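Local coordinates for protein transcriptional regulator (Rhodococcus sp., PDB 2O0Y) that probably binds DNA and controls transcription, as an IclR-family regulator with a helix-turn-helix domain and a separate GAF-like domain, at residues D101-L106 and V126-E131; A150-K155 and Q195-E200; F210-S215 and E249-I254; E30-A35 and K42-G47. One frame throughout, in Å; residues are numbered along the deposited sequence.

Contact 1. Residues D101-L106 and V126-E131; sequences DIMRQL and VVAQCE
Met103 and Cys130 bring their side chains together where helix 97-110 lies against strand 123-130, and the contacts are chiefly apolar. CB of Met103 rests on SG of Cys130 at 3.7 Å. Further out, the Met103 chain, selenomethionine in this crystal, folds back at its last torsion (chi3 58°), which sends the terminal methyl along the strand to Ala128. There CE lies 4.1 Å from Ala128 CB, methyl against methyl. A long, flexible methionine-type chain, here with selenium in place of sulfur, suits this buried place because it can bend to the strand's contour, while the small Ala128 lets the strand come close.

A second group of contacts sets side chain against backbone. Met103 CE sits 3.6 Å from Ala128 O, a van der Waals approach to the peptide. In the other direction, SG of Cys130 approaches the helix at Arg104 N, 3.6 Å away. The two segment axes come within 8.1 Å at an angle of 40°, and Arg104 and Cys130 are the closest pair by CA atoms.

Charge stays at the exposed margin. Arg104 gives NH2 to Asp101 OD1 at 2.8 Å, a salt bridge between residues about one helical turn apart, with the acceptor at the edge of the guanidinium plane. On the strand, Gln129 points away and is held by Asn115 and by the carbonyl of Ile140, while Val127 and Ala128 form a classic beta bulge opposite Leu116.

The sulfur of Cys130 and the carbons of Met103 and Ala128 thus carry the contact, so between the two segments shape matters more than directional bonding.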
loop_
_atom_site.group_PDB
_atom_site.type_symbol
_atom_site.label_atom_id
_atom_site.label_comp_id
_atom_site.label_asym_id
_atom_site.label_seq_id
_atom_site.Cartn_x
_atom_site.Cartn_y
_atom_site.Cartn_z
ATOM N N ASP B 101 21.670 -8.358 12.005
ATOM C CA ASP B 101 22.765 -9.009 12.773
ATOM C C ASP B 101 22.263 -10.225 13.565
ATOM O O ASP B 101 22.882 -11.294 13.539
ATOM C CB ASP B 101 23.439 -8.050 13.760
ATOM C CG ASP B 101 24.165 -6.926 13.077
ATOM O OD1 ASP B 101 24.435 -7.032 11.867
ATOM O OD2 ASP B 101 24.444 -5.908 13.767
ATOM N N ILE B 102 21.145 -10.082 14.269
ATOM C CA ILE B 102 20.632 -11.224 15.063
ATOM C C ILE B 102 20.265 -12.386 14.148
ATOM O O ILE B 102 20.540 -13.522 14.462
ATOM C CB ILE B 102 19.404 -10.810 15.945
ATOM C CG1 ILE B 102 19.846 -9.907 17.105
ATOM C CG2 ILE B 102 18.665 -12.031 16.473
ATOM C CD1 ILE B 102 18.658 -9.063 17.694
HETATM N N MSE B 103 19.651 -12.113 13.008
HETATM C CA MSE B 103 19.235 -13.170 12.074
HETATM C C MSE B 103 20.468 -13.841 11.486
HETATM O O MSE B 103 20.509 -15.058 11.266
HETATM C CB MSE B 103 18.401 -12.541 10.953
HETATM C CG MSE B 103 17.090 -11.944 11.398
HETATM SE SE MSE B 103 16.160 -11.051 9.876
HETATM C CE MSE B 103 15.984 -12.526 8.570
ATOM N N ARG B 104 21.471 -13.035 11.187
ATOM C CA ARG B 104 22.719 -13.562 10.637
ATOM C C ARG B 104 23.383 -14.489 11.643
ATOM O O ARG B 104 23.781 -15.625 11.309
ATOM C CB ARG B 104 23.659 -12.400 10.220
ATOM C CG ARG B 104 24.772 -12.864 9.323
ATOM C CD ARG B 104 25.830 -11.777 9.124
ATOM N NE ARG B 104 25.200 -10.623 8.437
ATOM C CZ ARG B 104 24.979 -9.430 8.986
ATOM N NH1 ARG B 104 24.400 -8.498 8.240
ATOM N NH2 ARG B 104 25.346 -9.153 10.251
ATOM N N GLN B 105 23.446 -14.061 12.906
ATOM C CA GLN B 105 24.049 -14.925 13.918
ATOM C C GLN B 105 23.249 -16.229 14.132
ATOM O O GLN B 105 23.810 -17.320 14.291
ATOM C CB GLN B 105 24.266 -14.145 15.225
ATOM C CG GLN B 105 25.048 -14.923 16.282
ATOM C CD GLN B 105 26.469 -15.222 15.839
ATOM O OE1 GLN B 105 27.147 -14.353 15.290
ATOM N NE2 GLN B 105 26.926 -16.465 16.069
ATOM N N LEU B 106 21.941 -16.132 14.128
ATOM C CA LEU B 106 21.049 -17.307 14.215
ATOM C C LEU B 106 21.355 -18.258 13.072
ATOM O O LEU B 106 21.415 -19.480 13.272
ATOM C CB LEU B 106 19.557 -16.853 14.104
ATOM C CG LEU B 106 18.560 -18.007 14.213
ATOM C CD1 LEU B 106 18.863 -18.857 15.513
ATOM C CD2 LEU B 106 17.117 -17.470 14.159
ATOM N N VAL B 126 8.434 -13.719 2.324
ATOM C CA VAL B 126 9.733 -13.483 2.975
ATOM C C VAL B 126 10.154 -12.083 2.644
ATOM O O VAL B 126 10.209 -11.670 1.463
ATOM C CB VAL B 126 10.821 -14.515 2.517
ATOM C CG1 VAL B 126 12.126 -14.209 3.107
ATOM C CG2 VAL B 126 10.402 -15.927 2.924
ATOM N N VAL B 127 10.365 -11.293 3.690
ATOM C CA VAL B 127 10.731 -9.897 3.468
ATOM C C VAL B 127 12.146 -9.569 3.923
ATOM O O VAL B 127 12.673 -8.484 3.660
ATOM C CB VAL B 127 9.712 -8.961 4.134
ATOM C CG1 VAL B 127 8.321 -9.081 3.396
ATOM C CG2 VAL B 127 9.645 -9.193 5.670
ATOM N N ALA B 128 12.753 -10.489 4.667
ATOM C CA ALA B 128 14.198 -10.466 4.865
ATOM C C ALA B 128 14.705 -11.871 5.121
ATOM O O ALA B 128 13.940 -12.712 5.595
ATOM C CB ALA B 128 14.584 -9.533 6.081
ATOM N N GLN B 129 15.981 -12.135 4.780
ATOM C CA GLN B 129 16.497 -13.515 4.782
ATOM C C GLN B 129 17.988 -13.550 5.055
ATOM O O GLN B 129 18.709 -12.701 4.528
ATOM C CB GLN B 129 16.250 -14.100 3.385
ATOM C CG GLN B 129 16.627 -15.579 3.196
ATOM C CD GLN B 129 16.193 -16.095 1.829
ATOM O OE1 GLN B 129 16.798 -15.737 0.816
ATOM N NE2 GLN B 129 15.100 -16.907 1.790
ATOM N N CYS B 130 18.456 -14.503 5.852
ATOM C CA CYS B 130 19.889 -14.726 5.999
ATOM C C CYS B 130 20.152 -16.184 5.666
ATOM O O CYS B 130 19.763 -17.082 6.428
ATOM C CB CYS B 130 20.335 -14.448 7.433
ATOM S SG CYS B 130 20.274 -12.646 7.781
ATOM N N GLU B 131 20.773 -16.434 4.520
ATOM C CA GLU B 131 20.996 -17.812 4.101
ATOM C C GLU B 131 22.175 -18.394 4.846
ATOM O O GLU B 131 23.146 -17.691 5.147
ATOM C CB GLU B 131 21.294 -17.855 2.633
ATOM C CG GLU B 131 20.041 -17.674 1.725
ATOM C CD GLU B 131 20.473 -17.755 0.276
ATOM O OE1 GLU B 131 20.932 -18.829 -0.140
ATOM O OE2 GLU B 131 20.425 -16.742 -0.430
#

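Contact 2. Residues A150-K155 and Q195-E200; sequences AGAAGK and QLVHGE
Glu200 OE1 accepts two bonds from segment 150-155. The amide of Gly151 reaches its anti lone pair at 2.9 Å with a nearly straight N-H (160°), and Lys155 NZ comes to the syn side at 2.7 Å, forming a salt bridge. Gly151 is the N-cap residue of helix 152-157, and its positive phi of 100° suits glycine, since a side chain there would jam against the preceding carbonyl. The lysine, bent twice, and the extended glutamate come from opposite directions. Lys185 packs on Glu200 and brings a like charge near Lys155 NZ, which the carboxylate may help to offset. An alanine in place of Glu200 would probably leave Lys155 without its counter-charge and the Gly151 amide without its acceptor.

This joins the start of a helix to edge strand 195-198 of the antiparallel sheet in the GAF-like domain. Between the polar ends, Val197 CG2 packs on Ala152 CB at 4.0 Å, while the small Ala152 also fits against Gln195, CB to CB at 3.8 Å.

Gln195 crosses Lys155 at about a right angle, its NE2 3.5 Å from Lys155 CB. That nitrogen donates to the carbonyl of Lys185 and to a water at 2.9 Å, which in turn donates to Lys155 O.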
loop_
_atom_site.group_PDB
_atom_site.type_symbol
_atom_site.label_atom_id
_atom_site.label_comp_id
_atom_site.label_asym_id
_atom_site.label_seq_id
_atom_site.Cartn_x
_atom_site.Cartn_y
_atom_site.Cartn_z
ATOM N N ALA B 150 0.421 -24.402 4.356
ATOM C CA ALA B 150 1.517 -25.352 4.539
ATOM C C ALA B 150 2.731 -24.691 5.220
ATOM O O ALA B 150 3.132 -23.605 4.821
ATOM C CB ALA B 150 1.960 -25.934 3.170
ATOM N N GLY B 151 3.291 -25.349 6.227
ATOM C CA GLY B 151 4.566 -24.945 6.853
ATOM C C GLY B 151 4.380 -24.175 8.164
ATOM O O GLY B 151 3.262 -23.763 8.518
ATOM N N ALA B 152 5.487 -23.993 8.887
ATOM C CA ALA B 152 5.489 -23.445 10.240
ATOM C C ALA B 152 5.157 -21.958 10.262
ATOM O O ALA B 152 4.375 -21.535 11.091
ATOM C CB ALA B 152 6.858 -23.655 10.894
ATOM N N ALA B 153 5.772 -21.175 9.377
ATOM C CA ALA B 153 5.557 -19.729 9.333
ATOM C C ALA B 153 4.078 -19.419 9.134
ATOM O O ALA B 153 3.539 -18.549 9.822
ATOM C CB ALA B 153 6.373 -19.097 8.236
ATOM N N GLY B 154 3.412 -20.113 8.204
ATOM C CA GLY B 154 2.000 -19.831 7.936
ATOM C C GLY B 154 1.131 -19.929 9.191
ATOM O O GLY B 154 0.280 -19.079 9.445
ATOM N N LYS B 155 1.302 -21.001 9.971
ATOM C CA LYS B 155 0.538 -21.162 11.207
ATOM C C LYS B 155 0.904 -20.146 12.307
ATOM O O LYS B 155 0.086 -19.832 13.154
ATOM C CB LYS B 155 0.653 -22.601 11.720
ATOM C CG LYS B 155 -0.209 -23.571 10.887
ATOM C CD LYS B 155 0.034 -25.060 11.264
ATOM C CE LYS B 155 0.984 -25.776 10.285
ATOM N NZ LYS B 155 0.349 -26.110 8.932
ATOM N N GLN B 195 6.100 -23.112 16.200
ATOM C CA GLN B 195 5.676 -24.196 15.308
ATOM C C GLN B 195 6.895 -24.938 14.781
ATOM O O GLN B 195 7.827 -24.322 14.316
ATOM C CB GLN B 195 4.911 -23.615 14.111
ATOM C CG GLN B 195 3.492 -23.120 14.448
ATOM C CD GLN B 195 2.510 -24.226 14.529
ATOM O OE1 GLN B 195 2.845 -25.349 14.206
ATOM N NE2 GLN B 195 1.272 -23.924 14.951
ATOM N N LEU B 196 6.866 -26.266 14.839
ATOM C CA LEU B 196 7.940 -27.087 14.283
ATOM C C LEU B 196 7.244 -28.176 13.468
ATOM O O LEU B 196 6.532 -28.991 14.039
ATOM C CB LEU B 196 8.791 -27.680 15.429
ATOM C CG LEU B 196 9.745 -28.821 15.046
ATOM C CD1 LEU B 196 10.844 -28.304 14.152
ATOM C CD2 LEU B 196 10.341 -29.335 16.325
ATOM N N VAL B 197 7.397 -28.130 12.143
ATOM C CA VAL B 197 6.642 -29.013 11.253
ATOM C C VAL B 197 7.614 -29.685 10.273
ATOM O O VAL B 197 8.680 -29.114 9.956
ATOM C CB VAL B 197 5.606 -28.199 10.424
ATOM C CG1 VAL B 197 4.702 -27.355 11.331
ATOM C CG2 VAL B 197 6.296 -27.308 9.470
ATOM N N HIS B 198 7.229 -30.851 9.762
ATOM C CA HIS B 198 8.076 -31.619 8.818
ATOM C C HIS B 198 7.297 -32.032 7.569
ATOM O O HIS B 198 6.233 -32.612 7.683
ATOM C CB HIS B 198 8.593 -32.885 9.492
ATOM C CG HIS B 198 9.202 -32.662 10.841
ATOM N ND1 HIS B 198 10.502 -32.226 11.013
ATOM C CD2 HIS B 198 8.698 -32.841 12.084
ATOM C CE1 HIS B 198 10.767 -32.139 12.306
ATOM N NE2 HIS B 198 9.690 -32.518 12.977
ATOM N N GLY B 199 7.808 -31.731 6.386
ATOM C CA GLY B 199 7.243 -32.306 5.166
ATOM C C GLY B 199 5.871 -31.756 4.796
ATOM O O GLY B 199 5.126 -32.382 4.052
ATOM N N GLU B 200 5.553 -30.556 5.280
ATOM C CA GLU B 200 4.290 -29.951 4.910
ATOM C C GLU B 200 4.395 -29.245 3.581
ATOM O O GLU B 200 3.577 -29.497 2.711
ATOM C CB GLU B 200 3.796 -28.992 5.995
ATOM C CG GLU B 200 3.161 -29.717 7.148
ATOM C CD GLU B 200 2.439 -28.776 8.107
ATOM O OE1 GLU B 200 2.289 -27.573 7.792
ATOM O OE2 GLU B 200 2.035 -29.245 9.180
HETATM O O HOH W 1 0.529 -21.187 15.427
#

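Contact 3. Residues F210-S215 and E249-I254; sequences FPLVDS and EEISAI
Ser252 and Val213 form the one direct hydrogen bond between the segments: Val213 N donates to Ser252 OG at 3.0 Å, almost straight at 168°. The hydroxyl is turned to the strand with OG beside its own backbone N (chi1 -71°). CG2 of Val213 flanks the hydroxyl, 3.7 Å from Ser252 OG. A small polar side chain suits this place, because it lets the helix come close and still offers an oxygen to a peptide N-H near the end of the strand. A weak bond links the same hydroxyl to the carbonyl of Ala248, one turn earlier.

Two waters extend the polar seam. One donates to Pro211 O at 2.8 Å and is also hydrogen-bonded to Ser252 OG. The other bridges the two backbones, donating to Val213 O at 2.6 Å and to Ser252 O.

The pair joins strand 205-213 of the six-stranded antiparallel sheet to the C-terminal helix 237-254, which packs on the sheet of this GAF-like domain. The segment axes run nearly alike, 13° apart, with 7.4 Å between them at closest.

Apolar packing takes over on the buried flank. Leu212 reaches with CD2 to CG2 of Ile251, 3.9 Å away, the two branched chains crossing at a slant, and both also touch Leu223 on the adjoining strand and Leu256 beyond the helix. Replacing Ser252 by alanine would probably deprive the Val213 N-H of its acceptor and take from the first water its link to the helix.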
loop_
_atom_site.group_PDB
_atom_site.type_symbol
_atom_site.label_atom_id
_atom_site.label_comp_id
_atom_site.label_asym_id
_atom_site.label_seq_id
_atom_site.Cartn_x
_atom_site.Cartn_y
_atom_site.Cartn_z
ATOM N N PHE B 210 8.981 -18.871 15.071
ATOM C CA PHE B 210 8.583 -18.199 16.321
ATOM C C PHE B 210 7.866 -16.898 15.926
ATOM O O PHE B 210 8.244 -16.276 14.933
ATOM C CB PHE B 210 9.825 -17.841 17.179
ATOM C CG PHE B 210 10.245 -18.948 18.113
ATOM C CD1 PHE B 210 10.945 -20.044 17.637
ATOM C CD2 PHE B 210 9.909 -18.907 19.462
ATOM C CE1 PHE B 210 11.328 -21.104 18.494
ATOM C CE2 PHE B 210 10.295 -19.955 20.311
ATOM C CZ PHE B 210 10.998 -21.035 19.821
ATOM N N PRO B 211 6.887 -16.443 16.752
ATOM C CA PRO B 211 6.267 -15.174 16.462
ATOM C C PRO B 211 7.210 -14.019 16.781
ATOM O O PRO B 211 7.940 -14.052 17.780
ATOM C CB PRO B 211 5.060 -15.125 17.431
ATOM C CG PRO B 211 5.368 -16.065 18.526
ATOM C CD PRO B 211 6.337 -17.086 17.962
ATOM N N LEU B 212 7.148 -12.987 15.946
ATOM C CA LEU B 212 7.709 -11.685 16.309
ATOM C C LEU B 212 6.515 -10.765 16.540
ATOM O O LEU B 212 5.570 -10.796 15.754
ATOM C CB LEU B 212 8.546 -11.149 15.135
ATOM C CG LEU B 212 9.712 -12.098 14.803
ATOM C CD1 LEU B 212 10.388 -11.531 13.517
ATOM C CD2 LEU B 212 10.682 -12.114 15.982
ATOM N N VAL B 213 6.560 -9.955 17.607
ATOM C CA VAL B 213 5.387 -9.149 18.016
ATOM C C VAL B 213 5.697 -7.652 18.069
ATOM O O VAL B 213 6.892 -7.246 18.183
ATOM C CB VAL B 213 4.853 -9.626 19.383
ATOM C CG1 VAL B 213 4.412 -11.141 19.309
ATOM C CG2 VAL B 213 5.924 -9.527 20.446
ATOM N N ASP B 214 4.647 -6.826 17.940
ATOM C CA ASP B 214 4.797 -5.413 18.226
ATOM C C ASP B 214 4.848 -5.170 19.747
ATOM O O ASP B 214 4.810 -6.122 20.534
ATOM C CB ASP B 214 3.688 -4.588 17.563
ATOM C CG ASP B 214 2.330 -4.981 18.014
ATOM O OD1 ASP B 214 2.210 -5.627 19.090
ATOM O OD2 ASP B 214 1.376 -4.628 17.313
ATOM N N SER B 215 5.009 -3.921 20.158
ATOM C CA SER B 215 4.981 -3.603 21.586
ATOM C C SER B 215 3.755 -4.173 22.336
ATOM O O SER B 215 3.880 -4.545 23.506
ATOM C CB SER B 215 5.015 -2.091 21.799
ATOM O OG SER B 215 6.322 -1.627 21.460
ATOM N N GLU B 249 12.955 -13.135 20.734
ATOM C CA GLU B 249 12.751 -12.293 21.902
ATOM C C GLU B 249 13.523 -10.990 21.692
ATOM O O GLU B 249 12.982 -9.913 21.918
ATOM C CB GLU B 249 13.247 -13.015 23.157
ATOM C CG GLU B 249 12.342 -14.197 23.565
ATOM C CD GLU B 249 12.799 -14.976 24.821
ATOM O OE1 GLU B 249 13.914 -14.700 25.354
ATOM O OE2 GLU B 249 12.033 -15.885 25.263
ATOM N N GLU B 250 14.792 -11.102 21.289
ATOM C CA GLU B 250 15.677 -9.944 21.058
ATOM C C GLU B 250 15.160 -9.028 19.952
ATOM O O GLU B 250 15.198 -7.833 20.086
ATOM C CB GLU B 250 17.078 -10.423 20.708
ATOM C CG GLU B 250 17.811 -11.068 21.921
ATOM C CD GLU B 250 18.986 -11.931 21.527
ATOM O OE1 GLU B 250 19.563 -11.722 20.456
ATOM O OE2 GLU B 250 19.352 -12.840 22.304
ATOM N N ILE B 251 14.709 -9.613 18.839
ATOM C CA ILE B 251 14.151 -8.850 17.701
ATOM C C ILE B 251 12.840 -8.137 18.095
ATOM O O ILE B 251 12.614 -6.957 17.755
ATOM C CB ILE B 251 13.946 -9.804 16.455
ATOM C CG1 ILE B 251 15.306 -10.203 15.864
ATOM C CG2 ILE B 251 13.112 -9.141 15.405
ATOM C CD1 ILE B 251 15.183 -11.430 14.907
ATOM N N SER B 252 11.972 -8.821 18.824
ATOM C CA SER B 252 10.748 -8.190 19.279
ATOM C C SER B 252 11.105 -7.059 20.260
ATOM O O SER B 252 10.466 -6.007 20.237
ATOM C CB SER B 252 9.795 -9.193 19.936
ATOM O OG SER B 252 9.231 -10.066 18.966
ATOM N N ALA B 253 12.123 -7.263 21.103
ATOM C CA ALA B 253 12.551 -6.163 22.010
ATOM C C ALA B 253 13.004 -4.915 21.260
ATOM O O ALA B 253 12.669 -3.812 21.670
ATOM C CB ALA B 253 13.625 -6.614 23.001
ATOM N N ILE B 254 13.777 -5.099 20.190
ATOM C CA ILE B 254 14.264 -4.005 19.332
ATOM C C ILE B 254 13.092 -3.373 18.577
ATOM O O ILE B 254 12.965 -2.149 18.527
ATOM C CB ILE B 254 15.328 -4.547 18.314
ATOM C CG1 ILE B 254 16.633 -4.852 19.040
ATOM C CG2 ILE B 254 15.629 -3.549 17.189
ATOM C CD1 ILE B 254 17.539 -5.809 18.284
HETATM O O HOH W 2 8.903 -12.454 19.932
HETATM O O HOH W 3 8.056 -5.573 19.789
#

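Contact 4. Residues E30-A35 and K42-G47; sequences ELFDAA and KELVEG
Leu31 and Leu44 make the tight part of this contact, with Leu31 CD1 and Leu44 CD2 3.7 Å apart and the two side chains crossing at a slant. With CG anti to its carbonyl carbon (chi1 -72°), Leu31 directs its methyls at the helix. CD2 of Leu44 is shared: Phe32 CE1 lies 3.8 Å from it, so one methyl touches both a leucine and a phenylalanine, and the Phe32 side chain crosses that of Leu44 at about a right angle. Broad apolar groups suit this place, since between these two segments the loop meets the helix through apolar packing, while Leu31 O is bonded to Arg39 beside it.

Gly47 continues the packing along the helix. Leu31 sets both of its methyls against the glycine, CD1 and CD2 each 4.0 Å from Gly47 CA. A beta carbon on Gly47 would come within 2.7 Å of Leu31 CD1, a clash, and this explains why a residue without a side chain fits.

The solvent side is looser and polar. Lys42 and Glu46, exposed on the helix, pair with each other across one turn, NZ to OE2 at 2.6 Å, and do not approach the loop. Glu43, at the margin, spends its carboxylate on the Ser40 amide and on a salt bridge with Arg39.

Both segments belong to the helix-turn-helix domain, where the loop leads from helix 18-29 to strand 38-40. Leu44 packs at the same time on Val55 and Val59 of helix 52-64, while Phe32 touches Arg39 on the strand, and its carbonyl accepts from Arg84 of the second subunit, so the contact lies between the domain's core and the dimer partner.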
loop_
_atom_site.group_PDB
_atom_site.type_symbol
_atom_site.label_atom_id
_atom_site.label_comp_id
_atom_site.label_asym_id
_atom_site.label_seq_id
_atom_site.Cartn_x
_atom_site.Cartn_y
_atom_site.Cartn_z
ATOM N N GLU B 30 1.360 14.480 12.544
ATOM C CA GLU B 30 1.688 13.624 13.711
ATOM C C GLU B 30 0.494 13.199 14.533
ATOM O O GLU B 30 0.570 12.243 15.312
ATOM C CB GLU B 30 2.668 14.365 14.613
ATOM C CG GLU B 30 4.018 14.564 13.963
ATOM C CD GLU B 30 4.909 13.361 14.082
ATOM O OE1 GLU B 30 4.497 12.355 14.733
ATOM O OE2 GLU B 30 6.028 13.405 13.520
ATOM N N LEU B 31 -0.641 13.888 14.391
ATOM C CA LEU B 31 -1.812 13.493 15.198
ATOM C C LEU B 31 -2.529 12.283 14.553
ATOM O O LEU B 31 -3.399 11.695 15.134
ATOM C CB LEU B 31 -2.827 14.674 15.271
ATOM C CG LEU B 31 -2.355 15.840 16.149
ATOM C CD1 LEU B 31 -3.320 17.043 15.950
ATOM C CD2 LEU B 31 -2.317 15.359 17.585
ATOM N N PHE B 32 -2.203 11.942 13.320
ATOM C CA PHE B 32 -2.756 10.736 12.684
ATOM C C PHE B 32 -1.913 9.539 13.009
ATOM O O PHE B 32 -0.677 9.517 12.721
ATOM C CB PHE B 32 -2.841 10.913 11.141
ATOM C CG PHE B 32 -3.786 12.046 10.729
ATOM C CD1 PHE B 32 -3.363 13.352 10.815
ATOM C CD2 PHE B 32 -5.109 11.782 10.316
ATOM C CE1 PHE B 32 -4.213 14.425 10.491
ATOM C CE2 PHE B 32 -5.986 12.831 9.978
ATOM C CZ PHE B 32 -5.584 14.146 10.054
ATOM N N ASP B 33 -2.545 8.502 13.562
ATOM C CA ASP B 33 -1.790 7.300 13.813
ATOM C C ASP B 33 -2.706 6.112 13.765
ATOM O O ASP B 33 -3.890 6.267 13.525
ATOM C CB ASP B 33 -1.022 7.390 15.147
ATOM C CG ASP B 33 -1.904 7.783 16.323
ATOM O OD1 ASP B 33 -3.090 7.413 16.325
ATOM O OD2 ASP B 33 -1.387 8.438 17.260
ATOM N N ALA B 34 -2.176 4.935 14.072
ATOM C CA ALA B 34 -2.939 3.725 13.849
ATOM C C ALA B 34 -4.218 3.725 14.675
ATOM O O ALA B 34 -5.249 3.273 14.202
ATOM C CB ALA B 34 -2.083 2.495 14.111
ATOM N N ALA B 35 -4.154 4.252 15.901
ATOM C CA ALA B 35 -5.306 4.311 16.798
ATOM C C ALA B 35 -6.280 5.444 16.482
ATOM O O ALA B 35 -7.428 5.415 16.942
ATOM C CB ALA B 35 -4.849 4.415 18.243
ATOM N N LYS B 42 -11.743 19.892 15.233
ATOM C CA LYS B 42 -11.617 20.153 16.682
ATOM C C LYS B 42 -10.474 19.372 17.277
ATOM O O LYS B 42 -9.725 19.900 18.127
ATOM C CB LYS B 42 -12.935 19.809 17.409
ATOM C CG LYS B 42 -13.043 20.342 18.892
ATOM C CD LYS B 42 -14.474 20.193 19.379
ATOM C CE LYS B 42 -14.674 20.717 20.773
ATOM N NZ LYS B 42 -13.858 19.902 21.716
ATOM N N GLU B 43 -10.316 18.117 16.874
ATOM C CA GLU B 43 -9.177 17.361 17.342
ATOM C C GLU B 43 -7.830 17.985 16.883
ATOM O O GLU B 43 -6.851 17.968 17.627
ATOM C CB GLU B 43 -9.247 15.907 16.856
ATOM C CG GLU B 43 -10.326 15.087 17.570
ATOM C CD GLU B 43 -10.338 13.657 17.096
ATOM O OE1 GLU B 43 -10.788 13.436 15.971
ATOM O OE2 GLU B 43 -9.897 12.748 17.855
ATOM N N LEU B 44 -7.764 18.463 15.637
ATOM C CA LEU B 44 -6.499 19.046 15.125
ATOM C C LEU B 44 -6.165 20.320 15.854
ATOM O O LEU B 44 -4.988 20.555 16.220
ATOM C CB LEU B 44 -6.576 19.279 13.623
ATOM C CG LEU B 44 -6.787 17.939 12.856
ATOM C CD1 LEU B 44 -7.005 18.289 11.387
ATOM C CD2 LEU B 44 -5.609 16.925 13.002
ATOM N N VAL B 45 -7.186 21.107 16.177
ATOM C CA VAL B 45 -6.975 22.322 17.022
ATOM C C VAL B 45 -6.554 21.976 18.423
ATOM O O VAL B 45 -5.563 22.535 18.940
ATOM C CB VAL B 45 -8.246 23.210 17.057
ATOM C CG1 VAL B 45 -8.100 24.383 18.075
ATOM C CG2 VAL B 45 -8.495 23.724 15.675
ATOM N N GLU B 46 -7.278 21.059 19.057
ATOM C CA GLU B 46 -6.934 20.630 20.443
ATOM C C GLU B 46 -5.541 20.000 20.562
ATOM O O GLU B 46 -4.812 20.233 21.538
ATOM C CB GLU B 46 -7.969 19.625 20.912
ATOM C CG GLU B 46 -9.270 20.353 21.292
ATOM C CD GLU B 46 -10.390 19.427 21.690
ATOM O OE1 GLU B 46 -10.318 18.183 21.457
ATOM O OE2 GLU B 46 -11.356 19.990 22.225
ATOM N N GLY B 47 -5.177 19.206 19.559
ATOM C CA GLY B 47 -3.932 18.458 19.597
ATOM C C GLY B 47 -2.727 19.347 19.307
ATOM O O GLY B 47 -1.629 19.112 19.814
#

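How the contacts relate
From the N terminus, contact 4 comes first and closes a short loop within the helix-turn-helix domain, bringing helix 41-48 back to the residues after helix 18-29. Contacts 1, 2 and 3 follow in series, none enclosing or crossing another, and all reach the six-stranded sheet of the C-terminal domain. Contact 1 ties helix 97-110 to strand 123-130, contact 2 secures the start of helix 152-157 to edge strand 195-198, and contact 3 sets the last helix on the neighbouring strand 205-213. Contacts 1 and 3 touch where Ile102 meets Ile251 and Ile254, joining their helices. Contact 4 stands apart, its centre 28 to 42 Å from the other centres.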